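Long-range contact in glutathione S-transferase, N-terminal domain protein (Pseudomonas putida, PDB 4NAX), which probably acts as a glutathione-dependent transferase of the GST superfamily and binds one oxidized glutathione disulfide per subunit: residues N30-L43 against S90-L104. Sequence-based numbering, arbitrary orientation.
With GDS (oxidized glutathione disulfide), chain C.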
ATOM      1  N   ASN A  30       3.448  -6.709   9.841  1.00 12.47           N
ATOM      2  CA  ASN A  30       2.812  -7.135   8.602  1.00 11.76           C
ATOM      3  C   ASN A  30       2.322  -8.572   8.610  1.00 12.24           C
ATOM      4  O   ASN A  30       1.256  -8.863   8.096  1.00 12.92           O
ATOM      5  CB  ASN A  30       3.726  -6.863   7.423  1.00 12.40           C
ATOM      6  CG  ASN A  30       3.968  -5.383   7.259  1.00 12.29           C
ATOM      7  OD1 ASN A  30       3.023  -4.586   7.308  1.00 12.53           O
ATOM      8  ND2 ASN A  30       5.213  -4.995   7.084  1.00 12.68           N
ATOM      9  N   GLY A  31       3.108  -9.485   9.180  1.00 12.32           N
ATOM     10  CA  GLY A  31       2.693 -10.872   9.267  1.00 12.46           C
ATOM     11  C   GLY A  31       1.425 -11.042  10.069  1.00 11.72           C
ATOM     12  O   GLY A  31       0.528 -11.792   9.685  1.00 12.21           O
ATOM     13  N   VAL A  32       1.343 -10.341  11.207  1.00 11.96           N
ATOM     14  CA  VAL A  32       0.194 -10.539  12.084  1.00 12.36           C
ATOM     15  C   VAL A  32      -1.098  -9.974  11.496  1.00 12.04           C
ATOM     16  O   VAL A  32      -2.173 -10.383  11.888  1.00 12.65           O
ATOM     17  CB  VAL A  32       0.424 -10.027  13.517  1.00 12.98           C
ATOM     18  CG1 VAL A  32       1.651 -10.673  14.137  1.00 13.76           C
ATOM     19  CG2 VAL A  32       0.482  -8.513  13.579  1.00 13.07           C
ATOM     20  N   LYS A  33      -1.021  -9.059  10.531  1.00 12.12           N
ATOM     21  CA  LYS A  33      -2.250  -8.627   9.864  1.00 11.64           C
ATOM     22  C   LYS A  33      -2.959  -9.886   9.344  1.00 11.89           C
ATOM     23  O   LYS A  33      -4.181  -9.996   9.442  1.00 12.48           O
ATOM     24  CB  LYS A  33      -1.941  -7.732   8.669  1.00 12.15           C
ATOM     25  CG  LYS A  33      -1.315  -6.388   8.969  1.00 12.38           C
ATOM     26  CD  LYS A  33      -0.925  -5.726   7.660  1.00 12.05           C
ATOM     27  CE  LYS A  33      -0.129  -4.440   7.805  1.00 12.34           C
ATOM     28  NZ  LYS A  33       0.306  -3.949   6.446  1.00 11.48           N
ATOM     29  N   VAL A  34      -2.194 -10.796   8.726  1.00 12.11           N
ATOM     30  CA  VAL A  34      -2.772 -11.919   8.038  1.00 11.96           C
ATOM     31  C   VAL A  34      -3.198 -13.024   8.991  1.00 12.50           C
ATOM     32  O   VAL A  34      -4.307 -13.584   8.842  1.00 13.21           O
ATOM     33  CB  VAL A  34      -1.845 -12.417   6.929  1.00 12.45           C
ATOM     34  CG1 VAL A  34      -2.407 -13.672   6.276  1.00 13.32           C
ATOM     35  CG2 VAL A  34      -1.630 -11.325   5.893  1.00 13.37           C
ATOM     36  N   SER A  35      -2.358 -13.340   9.982  1.00 12.25           N
ATOM     37  CA  SER A  35      -2.790 -14.306  10.990  1.00 12.26           C
ATOM     38  C   SER A  35      -4.006 -13.798  11.791  1.00 12.73           C
ATOM     39  O   SER A  35      -4.939 -14.566  12.055  1.00 13.61           O
ATOM     40  CB  SER A  35      -1.639 -14.730  11.887  1.00 13.09           C
ATOM     41  OG  SER A  35      -0.974 -13.570  12.356  1.00 13.18           O
ATOM     42  N   ILE A  36      -4.019 -12.521  12.156  1.00 12.17           N
ATOM     43  CA  ILE A  36      -5.185 -11.962  12.812  1.00 12.71           C
ATOM     44  C   ILE A  36      -6.419 -12.129  11.922  1.00 12.91           C
ATOM     45  O   ILE A  36      -7.483 -12.556  12.383  1.00 13.82           O
ATOM     46  CB  ILE A  36      -4.980 -10.486  13.199  1.00 12.67           C
ATOM     47  CG1 ILE A  36      -3.964 -10.380  14.328  1.00 13.49           C
ATOM     48  CG2 ILE A  36      -6.309  -9.868  13.623  1.00 13.79           C
ATOM     49  CD1 ILE A  36      -3.500  -8.975  14.603  1.00 13.53           C
ATOM     50  N   MET A  37      -6.298 -11.780  10.643  1.00 12.70           N
ATOM     51  CA  MET A  37      -7.419 -11.902   9.742  1.00 12.82           C
ATOM     52  C   MET A  37      -7.955 -13.341   9.691  1.00 13.15           C
ATOM     53  O   MET A  37      -9.159 -13.555   9.768  1.00 14.09           O
ATOM     54  CB  MET A  37      -6.993 -11.447   8.344  1.00 13.35           C
ATOM     55  CG  MET A  37      -8.078 -11.552   7.293  1.00 14.15           C
ATOM     56  SD  MET A  37      -9.470 -10.465   7.645  1.00 14.43           S
ATOM     57  CE  MET A  37     -10.375 -10.673   6.116  1.00 13.93           C
ATOM     58  N   LEU A  38      -7.054 -14.308   9.547  1.00 12.76           N
ATOM     59  CA  LEU A  38      -7.448 -15.702   9.470  1.00 13.32           C
ATOM     60  C   LEU A  38      -8.140 -16.153  10.755  1.00 14.31           C
ATOM     61  O   LEU A  38      -9.157 -16.873  10.711  1.00 15.26           O
ATOM     62  CB  LEU A  38      -6.236 -16.571   9.170  1.00 13.96           C
ATOM     63  CG  LEU A  38      -5.711 -16.402   7.735  1.00 13.22           C
ATOM     64  CD1 LEU A  38      -4.279 -16.894   7.627  1.00 14.32           C
ATOM     65  CD2 LEU A  38      -6.616 -17.116   6.748  1.00 15.25           C
ATOM     66  N   GLU A  39      -7.606 -15.712  11.894  1.00 14.26           N
ATOM     67  CA  GLU A  39      -8.250 -16.016  13.179  1.00 14.60           C
ATOM     68  C   GLU A  39      -9.638 -15.396  13.281  1.00 15.98           C
ATOM     69  O   GLU A  39     -10.561 -16.005  13.824  1.00 17.79           O
ATOM     70  CB  GLU A  39      -7.367 -15.558  14.354  1.00 15.81           C
ATOM     71  CG  GLU A  39      -6.049 -16.304  14.482  1.00 16.18           C
ATOM     72  CD  GLU A  39      -6.203 -17.740  14.935  1.00 17.54           C
ATOM     73  OE1 GLU A  39      -7.103 -18.028  15.748  1.00 22.82           O
ATOM     74  OE2 GLU A  39      -5.397 -18.586  14.493  1.00 18.70           O
ATOM     75  N   GLU A  40      -9.792 -14.158  12.818  1.00 14.62           N
ATOM     76  CA  GLU A  40     -11.089 -13.457  12.888  1.00 14.70           C
ATOM     77  C   GLU A  40     -12.164 -14.158  12.050  1.00 15.79           C
ATOM     78  O   GLU A  40     -13.305 -14.246  12.480  1.00 17.90           O
ATOM     79  CB  GLU A  40     -10.974 -12.015  12.385  1.00 16.30           C
ATOM     80  CG  GLU A  40     -10.184 -11.079  13.284  1.00 15.00           C
ATOM     81  CD  GLU A  40     -10.929 -10.575  14.525  1.00 16.38           C
ATOM     82  OE1 GLU A  40     -12.014 -11.095  14.915  1.00 18.60           O
ATOM     83  OE2 GLU A  40     -10.388  -9.655  15.184  1.00 15.83           O
ATOM     84  N   ILE A  41     -11.793 -14.599  10.850  1.00 15.23           N
ATOM     85  CA  ILE A  41     -12.772 -15.118   9.906  1.00 15.82           C
ATOM     86  C   ILE A  41     -13.018 -16.614  10.081  1.00 16.57           C
ATOM     87  O   ILE A  41     -13.969 -17.153   9.518  1.00 18.71           O
ATOM     88  CB  ILE A  41     -12.444 -14.771   8.433  1.00 16.82           C
ATOM     89  CG1 ILE A  41     -11.213 -15.531   7.940  1.00 15.34           C
ATOM     90  CG2 ILE A  41     -12.321 -13.259   8.272  1.00 16.42           C
ATOM     91  CD1 ILE A  41     -10.787 -15.237   6.517  1.00 19.74           C
ATOM     92  N   GLY A  42     -12.170 -17.281  10.858  1.00 16.04           N
ATOM     93  CA  GLY A  42     -12.355 -18.694  11.156  1.00 18.05           C
ATOM     94  C   GLY A  42     -11.993 -19.648  10.030  1.00 16.76           C
ATOM     95  O   GLY A  42     -12.446 -20.778   9.999  1.00 21.77           O
ATOM     96  N   LEU A  43     -11.153 -19.197   9.108  1.00 16.07           N
ATOM     97  CA  LEU A  43     -10.743 -20.016   7.980  1.00 15.90           C
ATOM     98  C   LEU A  43      -9.594 -20.909   8.413  1.00 16.84           C
ATOM     99  O   LEU A  43      -8.591 -20.429   8.976  1.00 18.34           O
ATOM    100  CB  LEU A  43     -10.293 -19.148   6.809  1.00 16.56           C
ATOM    101  CG  LEU A  43      -9.815 -19.848   5.542  1.00 16.58           C
ATOM    102  CD1 LEU A  43     -10.951 -20.610   4.881  1.00 19.09           C
ATOM    103  CD2 LEU A  43      -9.254 -18.830   4.562  1.00 18.01           C
ATOM    104  N   SER A  90       0.752  -8.048   2.371  1.00 11.36           N
ATOM    105  CA  SER A  90      -0.249  -8.150   3.419  1.00 11.95           C
ATOM    106  C   SER A  90      -1.579  -7.521   3.045  1.00 11.70           C
ATOM    107  O   SER A  90      -2.637  -8.115   3.263  1.00 12.45           O
ATOM    108  CB  SER A  90       0.289  -7.564   4.716  1.00 11.99           C
ATOM    109  OG  SER A  90       0.461  -6.168   4.640  1.00 12.66           O
ATOM    110  N   GLY A  91      -1.548  -6.309   2.491  1.00 12.32           N
ATOM    111  CA  GLY A  91      -2.785  -5.622   2.157  1.00 12.85           C
ATOM    112  C   GLY A  91      -3.572  -6.312   1.049  1.00 11.92           C
ATOM    113  O   GLY A  91      -4.811  -6.261   1.045  1.00 13.35           O
ATOM    114  N   ALA A  92      -2.872  -6.924   0.091  1.00 11.82           N
ATOM    115  CA  ALA A  92      -3.535  -7.705  -0.957  1.00 12.06           C
ATOM    116  C   ALA A  92      -4.164  -8.962  -0.367  1.00 12.56           C
ATOM    117  O   ALA A  92      -5.286  -9.341  -0.712  1.00 12.44           O
ATOM    118  CB  ALA A  92      -2.599  -8.053  -2.101  1.00 13.71           C
ATOM    119  N   ILE A  93      -3.435  -9.637   0.523  1.00 11.86           N
ATOM    120  CA  ILE A  93      -3.947 -10.816   1.208  1.00 11.76           C
ATOM    121  C   ILE A  93      -5.174 -10.475   2.054  1.00 12.10           C
ATOM    122  O   ILE A  93      -6.135 -11.238   2.049  1.00 12.44           O
ATOM    123  CB  ILE A  93      -2.838 -11.483   2.039  1.00 11.74           C
ATOM    124  CG1 ILE A  93      -1.705 -11.988   1.124  1.00 12.79           C
ATOM    125  CG2 ILE A  93      -3.417 -12.615   2.877  1.00 12.65           C
ATOM    126  CD1 ILE A  93      -0.408 -12.283   1.867  1.00 13.24           C
ATOM    127  N   LEU A  94      -5.149  -9.350   2.763  1.00 11.71           N
ATOM    128  CA  LEU A  94      -6.318  -8.955   3.525  1.00 11.56           C
ATOM    129  C   LEU A  94      -7.540  -8.792   2.637  1.00 12.32           C
ATOM    130  O   LEU A  94      -8.637  -9.252   2.971  1.00 12.46           O
ATOM    131  CB  LEU A  94      -6.071  -7.660   4.289  1.00 12.01           C
ATOM    132  CG  LEU A  94      -5.118  -7.730   5.478  1.00 12.50           C
ATOM    133  CD1 LEU A  94      -4.911  -6.341   6.076  1.00 13.85           C
ATOM    134  CD2 LEU A  94      -5.639  -8.672   6.566  1.00 14.72           C
ATOM    135  N   GLN A  95      -7.379  -8.108   1.513  1.00 12.41           N
ATOM    136  CA  GLN A  95      -8.503  -7.902   0.622  1.00 12.24           C
ATOM    137  C   GLN A  95      -8.983  -9.240   0.044  1.00 12.60           C
ATOM    138  O   GLN A  95     -10.186  -9.503  -0.008  1.00 12.65           O
ATOM    139  CB  GLN A  95      -8.140  -6.905  -0.477  1.00 13.56           C
ATOM    140  CG  GLN A  95      -9.291  -6.626  -1.408  1.00 14.19           C
ATOM    141  CD  GLN A  95      -9.056  -5.460  -2.353  1.00 13.64           C
ATOM    142  OE1 GLN A  95      -8.024  -4.800  -2.346  1.00 14.66           O
ATOM    143  NE2 GLN A  95     -10.045  -5.190  -3.162  1.00 14.72           N
ATOM    144  N   TYR A  96      -8.051 -10.078  -0.394  1.00 12.34           N
ATOM    145  CA  TYR A  96      -8.384 -11.413  -0.881  1.00 13.03           C
ATOM    146  C   TYR A  96      -9.215 -12.212   0.152  1.00 12.59           C
ATOM    147  O   TYR A  96     -10.272 -12.766  -0.164  1.00 13.49           O
ATOM    148  CB  TYR A  96      -7.116 -12.198  -1.228  1.00 12.55           C
ATOM    149  CG  TYR A  96      -7.397 -13.654  -1.531  1.00 12.39           C
ATOM    150  CD1 TYR A  96      -8.115 -14.019  -2.658  1.00 14.44           C
ATOM    151  CD2 TYR A  96      -6.987 -14.671  -0.677  1.00 12.79           C
ATOM    152  CE1 TYR A  96      -8.419 -15.343  -2.924  1.00 14.78           C
ATOM    153  CE2 TYR A  96      -7.271 -15.996  -0.948  1.00 14.03           C
ATOM    154  CZ  TYR A  96      -7.990 -16.333  -2.077  1.00 13.72           C
ATOM    155  OH  TYR A  96      -8.272 -17.643  -2.395  1.00 15.48           O
ATOM    156  N   LEU A  97      -8.735 -12.248   1.392  1.00 12.67           N
ATOM    157  CA  LEU A  97      -9.419 -13.011   2.423  1.00 13.18           C
ATOM    158  C   LEU A  97     -10.770 -12.434   2.786  1.00 12.68           C
ATOM    159  O   LEU A  97     -11.702 -13.189   3.067  1.00 13.79           O
ATOM    160  CB  LEU A  97      -8.550 -13.143   3.673  1.00 12.80           C
ATOM    161  CG  LEU A  97      -7.298 -13.990   3.504  1.00 13.29           C
ATOM    162  CD1 LEU A  97      -6.453 -13.921   4.771  1.00 14.50           C
ATOM    163  CD2 LEU A  97      -7.612 -15.441   3.171  1.00 15.22           C
ATOM    164  N   ALA A  98     -10.894 -11.112   2.785  1.00 12.51           N
ATOM    165  CA  ALA A  98     -12.175 -10.478   3.050  1.00 13.08           C
ATOM    166  C   ALA A  98     -13.190 -10.829   1.963  1.00 13.68           C
ATOM    167  O   ALA A  98     -14.362 -11.095   2.256  1.00 14.96           O
ATOM    168  CB  ALA A  98     -12.015  -8.981   3.140  1.00 13.36           C
ATOM    169  N   GLU A  99     -12.738 -10.804   0.716  1.00 13.69           N
ATOM    170  CA  GLU A  99     -13.622 -11.081  -0.418  1.00 13.95           C
ATOM    171  C   GLU A  99     -13.977 -12.571  -0.514  1.00 14.66           C
ATOM    172  O   GLU A  99     -15.108 -12.934  -0.844  1.00 17.13           O
ATOM    173  CB  GLU A  99     -12.980 -10.560  -1.716  1.00 13.83           C
ATOM    174  CG  GLU A  99     -12.969  -9.027  -1.692  1.00 14.67           C
ATOM    175  CD  GLU A  99     -12.229  -8.351  -2.820  1.00 15.97           C
ATOM    176  OE1 GLU A  99     -11.521  -9.011  -3.608  1.00 16.54           O
ATOM    177  OE2 GLU A  99     -12.342  -7.103  -2.901  1.00 15.84           O
ATOM    178  N   LYS A 100     -13.019 -13.428  -0.178  1.00 14.56           N
ATOM    179  CA  LYS A 100     -13.230 -14.863  -0.153  1.00 15.35           C
ATOM    180  C   LYS A 100     -14.265 -15.245   0.894  1.00 15.83           C
ATOM    181  O   LYS A 100     -15.146 -16.063   0.643  1.00 18.17           O
ATOM    182  CB  LYS A 100     -11.910 -15.570   0.157  1.00 14.91           C
ATOM    183  CG  LYS A 100     -11.988 -17.083   0.276  1.00 16.75           C
ATOM    184  CD  LYS A 100     -10.640 -17.642   0.745  1.00 17.27           C
ATOM    185  CE  LYS A 100     -10.684 -19.116   1.069  1.00 20.07           C
ATOM    186  NZ  LYS A 100     -10.580 -19.956  -0.137  1.00 19.04           N
ATOM    187  N   SER A 101     -14.137 -14.650   2.068  1.00 15.62           N
ATOM    188  CA  SER A 101     -14.966 -15.005   3.228  1.00 15.78           C
ATOM    189  C   SER A 101     -16.268 -14.215   3.339  1.00 15.82           C
ATOM    190  O   SER A 101     -17.180 -14.595   4.079  1.00 18.96           O
ATOM    191  CB  SER A 101     -14.166 -14.784   4.507  1.00 15.70           C
ATOM    192  OG  SER A 101     -13.891 -13.410   4.742  1.00 16.01           O
ATOM    193  N   GLY A 102     -16.335 -13.081   2.656  1.00 16.11           N
ATOM    194  CA  GLY A 102     -17.440 -12.152   2.856  1.00 16.31           C
ATOM    195  C   GLY A 102     -17.443 -11.419   4.180  1.00 16.20           C
ATOM    196  O   GLY A 102     -18.457 -10.829   4.555  1.00 21.25           O
ATOM    197  N   GLN A 103     -16.314 -11.417   4.873  1.00 14.97           N
ATOM    198  CA  GLN A 103     -16.188 -10.784   6.184  1.00 15.50           C
ATOM    199  C   GLN A 103     -15.156  -9.660   6.145  1.00 15.43           C
ATOM    200  O   GLN A 103     -14.157  -9.745   5.433  1.00 16.66           O
ATOM    201  CB  GLN A 103     -15.718 -11.825   7.206  1.00 16.10           C
ATOM    202  CG  GLN A 103     -16.693 -12.978   7.430  1.00 18.26           C
ATOM    203  CD  GLN A 103     -16.190 -13.942   8.487  1.00 20.87           C
ATOM    204  OE1 GLN A 103     -15.858 -13.534   9.594  1.00 22.62           O
ATOM    205  NE2 GLN A 103     -16.122 -15.220   8.152  1.00 22.62           N
ATOM    206  N   LEU A 104     -15.402  -8.628   6.941  1.00 14.56           N
ATOM    207  CA  LEU A 104     -14.429  -7.581   7.257  1.00 14.21           C
ATOM    208  C   LEU A 104     -14.104  -6.655   6.102  1.00 14.22           C
ATOM    209  O   LEU A 104     -13.109  -5.924   6.123  1.00 14.76           O
ATOM    210  CB  LEU A 104     -13.178  -8.174   7.914  1.00 14.90           C
ATOM    211  CG  LEU A 104     -13.490  -8.897   9.236  1.00 16.62           C
ATOM    212  CD1 LEU A 104     -12.295  -9.676   9.721  1.00 19.63           C
ATOM    213  CD2 LEU A 104     -13.906  -7.949  10.339  1.00 26.49           C
TER
HETATM  214  N1  GDS C 301      14.801  -4.582   5.116  1.00 38.86           N
HETATM  215  CA1 GDS C 301      14.096  -3.995   6.254  1.00 28.34           C
HETATM  216  C1  GDS C 301      14.788  -2.738   6.731  1.00 35.38           C
HETATM  217  OE1 GDS C 301      14.111  -1.914   7.390  1.00 27.52           O
HETATM  218  OE2 GDS C 301      15.996  -2.542   6.472  1.00 42.97           O
HETATM  219  CB1 GDS C 301      14.037  -5.020   7.394  1.00 24.99           C
HETATM  220  CG1 GDS C 301      12.993  -4.708   8.474  1.00 22.04           C
HETATM  221  CD1 GDS C 301      11.589  -4.798   7.930  1.00 19.51           C
HETATM  222  O1  GDS C 301      11.333  -5.522   6.986  1.00 22.36           O
HETATM  223  N2  GDS C 301      10.692  -4.032   8.538  1.00 15.87           N
HETATM  224  CA2 GDS C 301       9.283  -4.043   8.199  1.00 15.89           C
HETATM  225  C2  GDS C 301       8.842  -2.706   7.667  1.00 14.48           C
HETATM  226  O2  GDS C 301       9.273  -1.663   8.146  1.00 16.11           O
HETATM  227  CB2 GDS C 301       8.451  -4.388   9.436  1.00 15.26           C
HETATM  228  SG2 GDS C 301       8.636  -6.066  10.028  1.00 19.30           S
HETATM  229  N3  GDS C 301       7.932  -2.723   6.695  1.00 13.82           N
HETATM  230  CA3 GDS C 301       7.429  -1.506   6.081  1.00 14.13           C
HETATM  231  C3  GDS C 301       5.996  -1.594   5.602  1.00 13.63           C
HETATM  232  OE3 GDS C 301       5.669  -0.804   4.692  1.00 14.80           O
HETATM  233  OE4 GDS C 301       5.237  -2.378   6.182  1.00 14.53           O
HETATM  234  N4  GDS C 301      11.322  -8.264   5.724  1.00 15.43           N
HETATM  235  CA4 GDS C 301      12.348  -9.166   5.249  1.00 17.64           C
HETATM  236  C4  GDS C 301      13.497  -8.467   4.576  1.00 21.68           C
HETATM  237  OE5 GDS C 301      14.470  -9.160   4.156  1.00 23.92           O
HETATM  238  OE6 GDS C 301      13.459  -7.212   4.501  1.00 24.15           O
HETATM  239  C5  GDS C 301      10.043  -8.616   5.694  1.00 13.72           C
HETATM  240  O5  GDS C 301       9.680  -9.693   5.234  1.00 14.52           O
HETATM  241  CA5 GDS C 301       9.045  -7.648   6.291  1.00 14.27           C
HETATM  242  N5  GDS C 301       7.856  -7.573   5.448  1.00 12.84           N
HETATM  243  CB5 GDS C 301       8.682  -8.141   7.692  1.00 14.56           C
HETATM  244  SG5 GDS C 301       7.433  -7.168   8.535  1.00 17.20           S
HETATM  245  CA6 GDS C 301       4.647  -5.407   2.424  1.00 12.88           C
HETATM  246  C6  GDS C 301       3.440  -6.052   3.035  1.00 12.52           C
HETATM  247  OE7 GDS C 301       3.370  -7.305   3.025  1.00 12.66           O
HETATM  248  OE8 GDS C 301       2.561  -5.299   3.515  1.00 13.72           O
HETATM  249  N6  GDS C 301       4.266  -4.108   1.835  1.00 13.15           N
HETATM  250  CB6 GDS C 301       5.735  -5.216   3.482  1.00 13.09           C
HETATM  251  CG6 GDS C 301       6.244  -6.560   4.013  1.00 13.06           C
HETATM  252  CD6 GDS C 301       7.436  -6.419   4.921  1.00 12.80           C
HETATM  253  O6  GDS C 301       7.942  -5.319   5.174  1.00 13.97           O
HETATM  254  O   HOH W   1     -16.191 -15.193  11.825  1.00 37.72           O
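Leu97 fits as a knob into a hole formed by Val34, Met37, Leu38 and Ile41, at the middle of two helices, 31-41 and 90-101, that run nearly parallel (12°) with axes 9.3 Å apart. Its CD1 meets Leu38 CD2 at 3.8 Å, the two side chains set roughly perpendicular, while Met37 lies antiparallel alongside it. With CG turned opposite the backbone N (chi1 179°) and a kink at the next bond, Met37 brings CE over the backbone of the other helix, 3.4 Å from Ala98 N. Its SD rests 3.6 Å from Leu104 CD1. Toward the N-terminal ends, Val34 CG1 touches Ile93 CG2 at 3.7 Å. At the other end Leu43 CD2 lies across the aliphatic part of Lys100, whose NZ forms a salt bridge with Asp76.

Polar bonds close both ends. Lys33 stretches out fully, and its NZ donates to Ser90 OG (2.9 Å) and to Asn30 OD1; Gln122 is a further partner. Ser90 also donates from N to OE7 and from OG to OE8 of one glutathione disulfide carboxylate, and Asn30 ND2 donates to OE4 of a second carboxylate of the same ligand, so the paired N-terminal ends form part of the ligand pocket. Far from it, Gln103 NE2 reaches a lone pair of Ile41 O at 3.2 Å, and a water bridges Glu40 O to Gln103 OE1.

Both helices belong to the thioredoxin-like domain, helix 31-41 following strand 21-25 and helix 90-101 following strand 85-88; helix 109-137 packs on Lys33, Ser90 and Gln95, helix 180-193 on Lys33, Met37 and Leu104, and Gln95, Tyr96 and Glu99 meet the second subunit.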